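Local coordinates for protein sialyltransferase 0160 (Photobacterium damselae, PDB 4R84) that probably transfers sialic acid from CMP-sialic acid to galactoside acceptors in alpha-2,6 linkage, as a GT-B glycosyltransferase, at residues T68-E73 with E92-T97; I227-L232 with D289-F294; N283-Y288 with R310-S315. All blocks are in the same frame, centred on the assembly; numbering follows the deposited sequence.

Contact 1: residues T68-E73 with E92-T97; sequences TPILNE and EKYCFT
Thr68, Ile70 and Leu71 of a loop pack against Glu92, Tyr94 and Phe96 of a strand at the N-terminal end of the protein. The surrounding region belongs to a PKD-like family, consistent with an immunoglobulin-like beta domain. Strand 92-101 pairs antiparallel with strands 59-66 and 106-125, and the Cys66-Cys95 disulfide joins it to the end of strand 59-66. The loop 68-73 leaves there and runs beside the alternate residues of strand 92-97 that point toward it. The contact is polar at one end and apolar at the other.

At the apolar end Ile70 works with its CG2 branch. Ile70 CG2 lies 3.8 Å from Tyr94 CD2 and 3.8 Å from Phe96 CZ. It meets the Phe96 ring at the edge, in the ring plane. Leu71 CD1 reaches Phe96 CE1 more loosely, at 4.3 Å. The Thr68 carbonyl O sits at the edge of the Tyr94 ring, 3.3 Å from CE2. Phe83 packs edge-to-face with Tyr94. Gln64 holds the loop through bonds to the backbone of Thr68, Ile70 and Leu71.

At the polar end two donors of Thr68 share one oxygen of Glu92, whose chain is extended. Glu92 OE1 accepts the Thr68 N-H at 3.0 Å and 167°, nearly in line with the C-O bond. Thr68 OG1 stands beside its own backbone N (chi1 -58°), which brings the hydroxyl to the same oxygen. Thr68 OG1 donates to the syn lone pair of Glu92 OE1 at 2.7 Å. A water gives one proton to Thr68 OG1 (3.1 Å) and the other to Glu92 OE2 (2.8 Å).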
loop_
_atom_site.group_PDB
_atom_site.type_symbol
_atom_site.label_atom_id
_atom_site.label_comp_id
_atom_site.label_asym_id
_atom_site.label_seq_id
_atom_site.Cartn_x
_atom_site.Cartn_y
_atom_site.Cartn_z
ATOM N N THR A 68 34.012 -0.571 18.366
ATOM C CA THR A 68 35.052 -1.591 18.486
ATOM C C THR A 68 36.179 -1.377 17.473
ATOM O O THR A 68 35.924 -1.142 16.294
ATOM C CB THR A 68 34.431 -2.983 18.310
ATOM O OG1 THR A 68 33.409 -3.154 19.295
ATOM C CG2 THR A 68 35.461 -4.080 18.481
ATOM N N PRO A 69 37.442 -1.412 17.935
ATOM C CA PRO A 69 38.540 -1.174 16.995
ATOM C C PRO A 69 38.501 -2.081 15.769
ATOM O O PRO A 69 38.380 -3.297 15.898
ATOM C CB PRO A 69 39.793 -1.462 17.842
ATOM C CG PRO A 69 39.357 -1.147 19.239
ATOM C CD PRO A 69 37.916 -1.577 19.321
ATOM N N ILE A 70 38.575 -1.479 14.586
ATOM C CA ILE A 70 38.429 -2.226 13.346
ATOM C C ILE A 70 39.304 -1.647 12.231
ATOM O O ILE A 70 39.525 -2.289 11.199
ATOM C CB ILE A 70 36.940 -2.249 12.890
ATOM C CG1 ILE A 70 36.688 -3.383 11.893
ATOM C CG2 ILE A 70 36.549 -0.915 12.307
ATOM C CD1 ILE A 70 35.203 -3.569 11.542
ATOM N N LEU A 71 39.835 -0.450 12.456
ATOM C CA LEU A 71 40.664 0.195 11.450
ATOM C C LEU A 71 41.990 -0.539 11.367
ATOM O O LEU A 71 42.659 -0.696 12.383
ATOM C CB LEU A 71 40.892 1.673 11.790
ATOM C CG LEU A 71 41.578 2.515 10.708
ATOM C CD1 LEU A 71 40.754 2.526 9.443
ATOM C CD2 LEU A 71 41.843 3.935 11.191
ATOM N N ASN A 72 42.361 -0.981 10.165
ATOM C CA ASN A 72 43.660 -1.616 9.943
ATOM C C ASN A 72 44.760 -0.562 9.906
ATOM O O ASN A 72 44.552 0.542 9.410
ATOM C CB ASN A 72 43.676 -2.400 8.628
ATOM C CG ASN A 72 42.759 -3.602 8.645
ATOM O OD1 ASN A 72 42.769 -4.394 9.587
ATOM N ND2 ASN A 72 41.972 -3.756 7.589
ATOM N N GLU A 73 45.940 -0.907 10.408
ATOM C CA GLU A 73 47.041 0.047 10.443
ATOM C C GLU A 73 47.375 0.641 9.081
ATOM O O GLU A 73 47.589 1.848 8.960
ATOM C CB GLU A 73 48.292 -0.613 11.036
ATOM C CG GLU A 73 49.377 0.369 11.480
ATOM C CD GLU A 73 48.930 1.318 12.580
ATOM O OE1 GLU A 73 47.971 0.993 13.313
ATOM O OE2 GLU A 73 49.541 2.401 12.706
ATOM N N GLU A 92 25.796 -1.599 15.825
ATOM C CA GLU A 92 26.901 -0.888 16.441
ATOM C C GLU A 92 27.380 0.221 15.531
ATOM O O GLU A 92 27.470 0.034 14.314
ATOM C CB GLU A 92 28.037 -1.871 16.763
ATOM C CG GLU A 92 29.195 -1.226 17.472
ATOM C CD GLU A 92 30.268 -2.220 17.865
ATOM O OE1 GLU A 92 31.321 -1.791 18.379
ATOM O OE2 GLU A 92 30.044 -3.431 17.678
ATOM N N LYS A 93 27.726 1.370 16.104
ATOM C CA LYS A 93 28.227 2.448 15.280
ATOM C C LYS A 93 29.742 2.547 15.366
ATOM O O LYS A 93 30.377 2.279 16.385
ATOM C CB LYS A 93 27.544 3.784 15.627
ATOM C CG LYS A 93 28.095 4.564 16.788
ATOM C CD LYS A 93 27.271 5.855 16.976
ATOM C CE LYS A 93 27.557 6.509 18.321
ATOM N NZ LYS A 93 26.568 7.570 18.598
ATOM N N TYR A 94 30.301 2.867 14.215
ATOM C CA TYR A 94 31.737 2.981 14.004
ATOM C C TYR A 94 31.974 4.357 13.431
ATOM O O TYR A 94 31.357 4.711 12.428
ATOM C CB TYR A 94 32.220 1.899 13.045
ATOM C CG TYR A 94 32.093 0.497 13.568
ATOM C CD1 TYR A 94 30.880 -0.162 13.561
ATOM C CD2 TYR A 94 33.206 -0.188 14.042
ATOM C CE1 TYR A 94 30.761 -1.430 14.047
ATOM C CE2 TYR A 94 33.097 -1.467 14.527
ATOM C CZ TYR A 94 31.873 -2.088 14.522
ATOM O OH TYR A 94 31.753 -3.370 14.999
ATOM N N CYS A 95 32.865 5.121 14.051
ATOM C CA CYS A 95 33.099 6.510 13.682
ATOM C C CYS A 95 34.516 6.665 13.104
ATOM O O CYS A 95 35.481 6.193 13.711
ATOM C CB CYS A 95 32.982 7.379 14.918
ATOM S SG CYS A 95 31.584 6.880 15.953
ATOM N N PHE A 96 34.664 7.316 11.951
ATOM C CA PHE A 96 35.996 7.497 11.328
ATOM C C PHE A 96 36.205 8.960 10.966
ATOM O O PHE A 96 35.275 9.637 10.530
ATOM C CB PHE A 96 36.151 6.615 10.090
ATOM C CG PHE A 96 35.932 5.159 10.368
ATOM C CD1 PHE A 96 36.968 4.363 10.826
ATOM C CD2 PHE A 96 34.671 4.597 10.227
ATOM C CE1 PHE A 96 36.761 3.012 11.093
ATOM C CE2 PHE A 96 34.463 3.259 10.492
ATOM C CZ PHE A 96 35.506 2.463 10.927
ATOM N N THR A 97 37.422 9.455 11.188
ATOM C CA THR A 97 37.745 10.833 10.838
ATOM C C THR A 97 38.950 10.885 9.900
ATOM O O THR A 97 40.015 10.304 10.179
ATOM C CB THR A 97 38.020 11.679 12.096
ATOM O OG1 THR A 97 36.799 11.864 12.814
ATOM C CG2 THR A 97 38.583 13.044 11.728
HETATM O O HOH W 1 31.848 -5.519 18.154
#

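Contact 2: residues I227-L232 with D289-F294; sequences ISHISL and DTDYYF
Asp289, one residue before strand 290-294, touches His229. The Asp289 carbonyl O accepts the N-H of Ile230 at 2.9 Å, in the carbonyl plane, and also lies over one face of the His229 imidazole. His229 CG is anti to the backbone N (chi1 -159°), which swings the ring to this carbonyl and next to Asp291. Asp289 OD2 is 3.4 Å from His229 CD2. A water joins Asp289 N to Ile227 O.

Thr290 pairs with Ile230, and its hydroxyl bonds to Tyr288 O.

Asp291 N donates to Ile230 O at 3.0 Å, and Asp291 O accepts from Leu232 N at 2.9 Å and 171°. Strands 227-232 and 290-294 thus run parallel, 11° apart, as neighbours in the Rossmann-type sheet of this GT-B enzyme. A connection that includes helices 237-246 and 252-267 makes a beta-alpha-beta crossover. The Asp291 carboxylate brings OD2 to the edge of the His229 ring, 3.1 Å from CE1. Its other oxygen, OD1, is in a salt bridge with Lys318. One water is shared by His229 NE2, Asp289 OD1 and Asp291 OD1.

Tyr292 lies side by side with Leu232, whose CD1 is 3.7 Å from CE1 of the ring. The Thr290 CG2 methyl sits over the centre of one Tyr292 face, and the phenol OH bonds to His285.

Tyr293 N donates to Leu232 O at 2.7 Å. The Tyr293 ring presents its edge to that carbonyl and to Ser231 CB.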
loop_
_atom_site.group_PDB
_atom_site.type_symbol
_atom_site.label_atom_id
_atom_site.label_comp_id
_atom_site.label_asym_id
_atom_site.label_seq_id
_atom_site.Cartn_x
_atom_site.Cartn_y
_atom_site.Cartn_z
ATOM N N ILE A 227 10.567 -8.741 14.162
ATOM C CA ILE A 227 9.545 -8.103 13.340
ATOM C C ILE A 227 9.661 -6.613 13.628
ATOM O O ILE A 227 9.258 -6.137 14.698
ATOM C CB ILE A 227 8.136 -8.608 13.648
ATOM C CG1 ILE A 227 8.085 -10.142 13.679
ATOM C CG2 ILE A 227 7.134 -8.040 12.642
ATOM C CD1 ILE A 227 8.638 -10.836 12.417
ATOM N N SER A 228 10.274 -5.880 12.706
ATOM C CA SER A 228 10.632 -4.496 12.984
ATOM C C SER A 228 9.500 -3.515 12.662
ATOM O O SER A 228 9.478 -2.402 13.171
ATOM C CB SER A 228 11.892 -4.107 12.213
ATOM O OG SER A 228 11.747 -4.305 10.811
ATOM N N HIS A 229 8.593 -3.903 11.781
ATOM C CA HIS A 229 7.502 -3.005 11.399
ATOM C C HIS A 229 6.364 -3.745 10.701
ATOM O O HIS A 229 6.598 -4.690 9.957
ATOM C CB HIS A 229 8.006 -1.911 10.470
ATOM C CG HIS A 229 7.124 -0.706 10.444
ATOM N ND1 HIS A 229 6.108 -0.545 9.524
ATOM C CD2 HIS A 229 7.080 0.382 11.248
ATOM C CE1 HIS A 229 5.490 0.598 9.753
ATOM N NE2 HIS A 229 6.057 1.179 10.793
ATOM N N ILE A 230 5.129 -3.280 10.923
ATOM C CA ILE A 230 3.963 -3.836 10.246
ATOM C C ILE A 230 3.197 -2.662 9.651
ATOM O O ILE A 230 2.944 -1.692 10.351
ATOM C CB ILE A 230 3.056 -4.618 11.217
ATOM C CG1 ILE A 230 3.836 -5.739 11.889
ATOM C CG2 ILE A 230 1.823 -5.185 10.488
ATOM C CD1 ILE A 230 3.018 -6.517 12.929
ATOM N N SER A 231 2.897 -2.719 8.355
ATOM C CA SER A 231 2.073 -1.677 7.715
ATOM C C SER A 231 0.820 -2.352 7.200
ATOM O O SER A 231 0.910 -3.261 6.370
ATOM C CB SER A 231 2.808 -0.975 6.567
ATOM O OG SER A 231 3.941 -0.233 7.019
ATOM N N LEU A 232 -0.340 -1.891 7.670
ATOM C CA LEU A 232 -1.616 -2.482 7.290
ATOM C C LEU A 232 -2.411 -1.478 6.473
ATOM O O LEU A 232 -2.456 -0.299 6.816
ATOM C CB LEU A 232 -2.400 -2.909 8.539
ATOM C CG LEU A 232 -1.645 -3.871 9.460
ATOM C CD1 LEU A 232 -2.487 -4.211 10.675
ATOM C CD2 LEU A 232 -1.237 -5.159 8.734
ATOM N N ASP A 289 5.585 -2.414 16.183
ATOM C CA ASP A 289 5.511 -1.091 15.571
ATOM C C ASP A 289 4.651 -1.171 14.314
ATOM O O ASP A 289 5.098 -1.679 13.291
ATOM C CB ASP A 289 6.909 -0.574 15.238
ATOM C CG ASP A 289 6.903 0.867 14.772
ATOM O OD1 ASP A 289 5.832 1.510 14.809
ATOM O OD2 ASP A 289 7.983 1.371 14.411
ATOM N N THR A 290 3.435 -0.637 14.409
ATOM C CA THR A 290 2.397 -0.833 13.406
ATOM C C THR A 290 1.770 0.477 12.964
ATOM O O THR A 290 1.433 1.317 13.795
ATOM C CB THR A 290 1.252 -1.728 13.948
ATOM O OG1 THR A 290 1.781 -2.982 14.385
ATOM C CG2 THR A 290 0.164 -1.961 12.882
ATOM N N ASP A 291 1.614 0.632 11.654
ATOM C CA ASP A 291 0.819 1.713 11.086
ATOM C C ASP A 291 -0.435 1.111 10.471
ATOM O O ASP A 291 -0.335 0.137 9.711
ATOM C CB ASP A 291 1.594 2.471 10.014
ATOM C CG ASP A 291 2.808 3.187 10.558
ATOM O OD1 ASP A 291 2.752 3.691 11.697
ATOM O OD2 ASP A 291 3.821 3.236 9.832
ATOM N N TYR A 292 -1.595 1.689 10.784
ATOM C CA TYR A 292 -2.846 1.328 10.118
ATOM C C TYR A 292 -3.170 2.423 9.123
ATOM O O TYR A 292 -3.485 3.543 9.533
ATOM C CB TYR A 292 -4.010 1.204 11.107
ATOM C CG TYR A 292 -3.832 0.241 12.255
ATOM C CD1 TYR A 292 -4.152 -1.111 12.123
ATOM C CD2 TYR A 292 -3.405 0.694 13.490
ATOM C CE1 TYR A 292 -4.024 -1.984 13.195
ATOM C CE2 TYR A 292 -3.269 -0.166 14.563
ATOM C CZ TYR A 292 -3.574 -1.504 14.414
ATOM O OH TYR A 292 -3.422 -2.359 15.490
ATOM N N TYR A 293 -3.055 2.137 7.828
ATOM C CA TYR A 293 -3.380 3.136 6.827
ATOM C C TYR A 293 -4.849 3.023 6.485
ATOM O O TYR A 293 -5.277 2.035 5.886
ATOM C CB TYR A 293 -2.518 2.968 5.578
ATOM C CG TYR A 293 -1.102 3.386 5.852
ATOM C CD1 TYR A 293 -0.760 4.729 5.910
ATOM C CD2 TYR A 293 -0.113 2.436 6.105
ATOM C CE1 TYR A 293 0.532 5.122 6.181
ATOM C CE2 TYR A 293 1.192 2.824 6.389
ATOM C CZ TYR A 293 1.496 4.171 6.423
ATOM O OH TYR A 293 2.767 4.592 6.697
ATOM N N PHE A 294 -5.600 4.051 6.874
ATOM C CA PHE A 294 -7.030 4.138 6.597
ATOM C C PHE A 294 -7.253 4.893 5.283
ATOM O O PHE A 294 -6.712 5.979 5.101
ATOM C CB PHE A 294 -7.753 4.882 7.725
ATOM C CG PHE A 294 -7.999 4.073 8.968
ATOM C CD1 PHE A 294 -6.959 3.781 9.845
ATOM C CD2 PHE A 294 -9.295 3.685 9.310
ATOM C CE1 PHE A 294 -7.191 3.065 11.000
ATOM C CE2 PHE A 294 -9.535 2.973 10.468
ATOM C CZ PHE A 294 -8.480 2.659 11.317
HETATM O O HOH W 2 8.048 -4.021 16.024
HETATM O O HOH W 3 5.216 3.171 12.823
HETATM O O HOH W 4 5.019 2.075 6.173
#

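Contact 3: residues N283-Y288 with R310-S315; sequences NWHKLY and RDYLGS
His285 and Tyr312 meet as an offset edge-to-face pair. The edge of the imidazole is turned toward the face of the phenol ring, with centroids 5.4 Å apart and planes at 87°. Tyr312 CD2 lies in the plane of the imidazole, at its edge. Lys286 CG covers one face of the His285 ring, set toward the rim. Leu313 CD2 approaches the imidazole obliquely, 3.7 Å from CE1. Around the Tyr312 ring, Asn283 OD1 comes in at the edge, in plane.

That edge contact is a hydrogen bond. Tyr312 OH donates to Asn283 OD1 at 2.6 Å, with the hydroxyl tilted 20° from the carbonyl plane. The amide is turned obliquely to the phenol. Asn283 ND2 bonds to the carbonyls of Leu256 and Gly279, and these bonds fix the flip of the amide.

The second bond runs from the His285 ring to the helix backbone. His285 NE2 donates to Tyr312 O at 3.0 Å. The bond is bent, and the acceptor stands out of the imidazole plane. CG of His285 takes the crowded position between backbone N and carbonyl carbon (chi1 68°), which sends the ring toward the helix. The other ring nitrogen, ND1, pairs with Tyr292 OH, so the imidazole is held at both nitrogens.

The acceptor carbonyl belongs to the last turn of helix 307-313. Gly314 is the first residue to leave helical angles, with positive phi. This helix lies in the crossover from strand 290-294 to the parallel strand 317-319. Segment 283-288 is the turn leading into the first of these strands. Within it, Trp284 O accepts from both Leu287 N and Tyr288 N.

Lys286 bends at its second and third torsions. Lys286 CG passes 3.7 Å from Tyr312 OH. Lys286 NZ ends 5.8 Å from the centroid of the Tyr312 ring, a long cation-pi approach that is weak at most.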
loop_
_atom_site.group_PDB
_atom_site.type_symbol
_atom_site.label_atom_id
_atom_site.label_comp_id
_atom_site.label_asym_id
_atom_site.label_seq_id
_atom_site.Cartn_x
_atom_site.Cartn_y
_atom_site.Cartn_z
ATOM N N ASN A 283 -5.242 -4.831 17.209
ATOM C CA ASN A 283 -4.349 -4.950 18.367
ATOM C C ASN A 283 -2.875 -5.104 18.001
ATOM O O ASN A 283 -2.037 -5.305 18.882
ATOM C CB ASN A 283 -4.752 -6.138 19.230
ATOM C CG ASN A 283 -5.776 -5.779 20.270
ATOM O OD1 ASN A 283 -5.849 -4.631 20.721
ATOM N ND2 ASN A 283 -6.582 -6.759 20.661
ATOM N N TRP A 284 -2.553 -5.049 16.716
ATOM C CA TRP A 284 -1.172 -5.307 16.307
ATOM C C TRP A 284 -0.220 -4.232 16.816
ATOM O O TRP A 284 0.938 -4.530 17.117
ATOM C CB TRP A 284 -1.081 -5.450 14.793
ATOM C CG TRP A 284 -1.701 -6.757 14.367
ATOM C CD1 TRP A 284 -3.013 -6.986 14.065
ATOM C CD2 TRP A 284 -1.033 -8.012 14.231
ATOM N NE1 TRP A 284 -3.199 -8.312 13.750
ATOM C CE2 TRP A 284 -1.993 -8.965 13.854
ATOM C CE3 TRP A 284 0.296 -8.431 14.408
ATOM C CZ2 TRP A 284 -1.674 -10.308 13.625
ATOM C CZ3 TRP A 284 0.614 -9.762 14.185
ATOM C CH2 TRP A 284 -0.368 -10.685 13.796
ATOM N N HIS A 285 -0.713 -3.002 16.948
ATOM C CA HIS A 285 0.135 -1.897 17.412
ATOM C C HIS A 285 0.512 -2.014 18.896
ATOM O O HIS A 285 1.403 -1.310 19.368
ATOM C CB HIS A 285 -0.560 -0.562 17.154
ATOM C CG HIS A 285 -1.773 -0.345 18.000
ATOM N ND1 HIS A 285 -2.875 -1.171 17.938
ATOM C CD2 HIS A 285 -2.061 0.604 18.923
ATOM C CE1 HIS A 285 -3.788 -0.747 18.797
ATOM N NE2 HIS A 285 -3.318 0.330 19.405
ATOM N N LYS A 286 -0.158 -2.912 19.616
ATOM C CA LYS A 286 0.147 -3.191 21.025
ATOM C C LYS A 286 1.329 -4.134 21.155
ATOM O O LYS A 286 1.914 -4.279 22.229
ATOM C CB LYS A 286 -1.071 -3.806 21.730
ATOM C CG LYS A 286 -2.304 -2.919 21.867
ATOM C CD LYS A 286 -2.139 -1.877 22.961
ATOM C CE LYS A 286 -1.648 -0.551 22.440
ATOM N NZ LYS A 286 -1.496 0.428 23.555
ATOM N N LEU A 287 1.671 -4.798 20.064
ATOM C CA LEU A 287 2.713 -5.822 20.104
ATOM C C LEU A 287 3.908 -5.540 19.204
ATOM O O LEU A 287 5.022 -6.020 19.468
ATOM C CB LEU A 287 2.110 -7.180 19.735
ATOM C CG LEU A 287 0.975 -7.647 20.650
ATOM C CD1 LEU A 287 0.376 -8.956 20.150
ATOM C CD2 LEU A 287 1.452 -7.798 22.079
ATOM N N TYR A 288 3.679 -4.773 18.144
ATOM C CA TYR A 288 4.700 -4.435 17.163
ATOM C C TYR A 288 4.527 -2.994 16.738
ATOM O O TYR A 288 3.446 -2.422 16.907
ATOM C CB TYR A 288 4.605 -5.332 15.928
ATOM C CG TYR A 288 4.705 -6.800 16.238
ATOM C CD1 TYR A 288 5.940 -7.420 16.363
ATOM C CD2 TYR A 288 3.549 -7.567 16.434
ATOM C CE1 TYR A 288 6.032 -8.775 16.671
ATOM C CE2 TYR A 288 3.626 -8.907 16.733
ATOM C CZ TYR A 288 4.872 -9.506 16.855
ATOM O OH TYR A 288 4.948 -10.841 17.157
ATOM N N ARG A 310 -10.537 5.467 17.943
ATOM C CA ARG A 310 -9.584 6.503 17.548
ATOM C C ARG A 310 -8.520 6.723 18.618
ATOM O O ARG A 310 -7.303 6.756 18.332
ATOM C CB ARG A 310 -10.312 7.824 17.294
ATOM C CG ARG A 310 -9.395 8.953 16.877
ATOM C CD ARG A 310 -10.132 10.260 16.884
ATOM N NE ARG A 310 -10.698 10.551 18.204
ATOM C CZ ARG A 310 -11.576 11.519 18.430
ATOM N NH1 ARG A 310 -11.995 12.270 17.420
ATOM N NH2 ARG A 310 -12.049 11.721 19.653
ATOM N N ASP A 311 -8.982 6.833 19.855
ATOM C CA ASP A 311 -8.081 7.035 20.985
ATOM C C ASP A 311 -7.217 5.807 21.232
ATOM O O ASP A 311 -6.038 5.931 21.561
ATOM C CB ASP A 311 -8.869 7.382 22.246
ATOM C CG ASP A 311 -9.574 8.721 22.141
ATOM O OD1 ASP A 311 -9.162 9.546 21.295
ATOM O OD2 ASP A 311 -10.540 8.948 22.903
ATOM N N TYR A 312 -7.809 4.631 21.050
ATOM C CA TYR A 312 -7.122 3.360 21.278
ATOM C C TYR A 312 -6.000 3.140 20.276
ATOM O O TYR A 312 -4.953 2.590 20.621
ATOM C CB TYR A 312 -8.113 2.193 21.199
ATOM C CG TYR A 312 -7.526 0.847 21.568
ATOM C CD1 TYR A 312 -7.201 0.551 22.883
ATOM C CD2 TYR A 312 -7.289 -0.127 20.598
ATOM C CE1 TYR A 312 -6.666 -0.671 23.229
ATOM C CE2 TYR A 312 -6.759 -1.357 20.933
ATOM C CZ TYR A 312 -6.451 -1.628 22.258
ATOM O OH TYR A 312 -5.920 -2.845 22.622
ATOM N N LEU A 313 -6.229 3.531 19.028
ATOM C CA LEU A 313 -5.185 3.384 18.007
ATOM C C LEU A 313 -4.153 4.487 18.122
ATOM O O LEU A 313 -2.959 4.263 17.880
ATOM C CB LEU A 313 -5.789 3.405 16.606
ATOM C CG LEU A 313 -6.793 2.297 16.289
ATOM C CD1 LEU A 313 -7.292 2.407 14.864
ATOM C CD2 LEU A 313 -6.125 0.954 16.505
ATOM N N GLY A 314 -4.618 5.680 18.487
ATOM C CA GLY A 314 -3.724 6.809 18.661
ATOM C C GLY A 314 -2.899 7.111 17.424
ATOM O O GLY A 314 -3.422 7.170 16.303
ATOM N N SER A 315 -1.596 7.285 17.623
ATOM C CA SER A 315 -0.724 7.694 16.534
ATOM C C SER A 315 -0.509 6.593 15.492
ATOM O O SER A 315 0.024 6.866 14.419
ATOM C CB SER A 315 0.627 8.146 17.085
ATOM O OG SER A 315 1.242 7.112 17.831
#

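Contacts 2 and 3 adjoin, with centres about 10 Å apart. Segment 283-288 of contact 3 runs straight into segment 289-294 of contact 2. Tyr292 of contact 2 and His285 of contact 3 form the junction between the sheet and the turn. Contact 1 stands apart in the N-terminal domain. Its centre is about 34 Å from that of contact 2 and about 39 Å from that of contact 3. The nearest atoms of contacts 1 and 2 are about 15 Å apart, yet both reach strands linked into one sheet through the long strand 106-125. The bound CMP-3F-Neu5Ac is held by residues between 128 and 453, so contact 1 takes no part in that pocket.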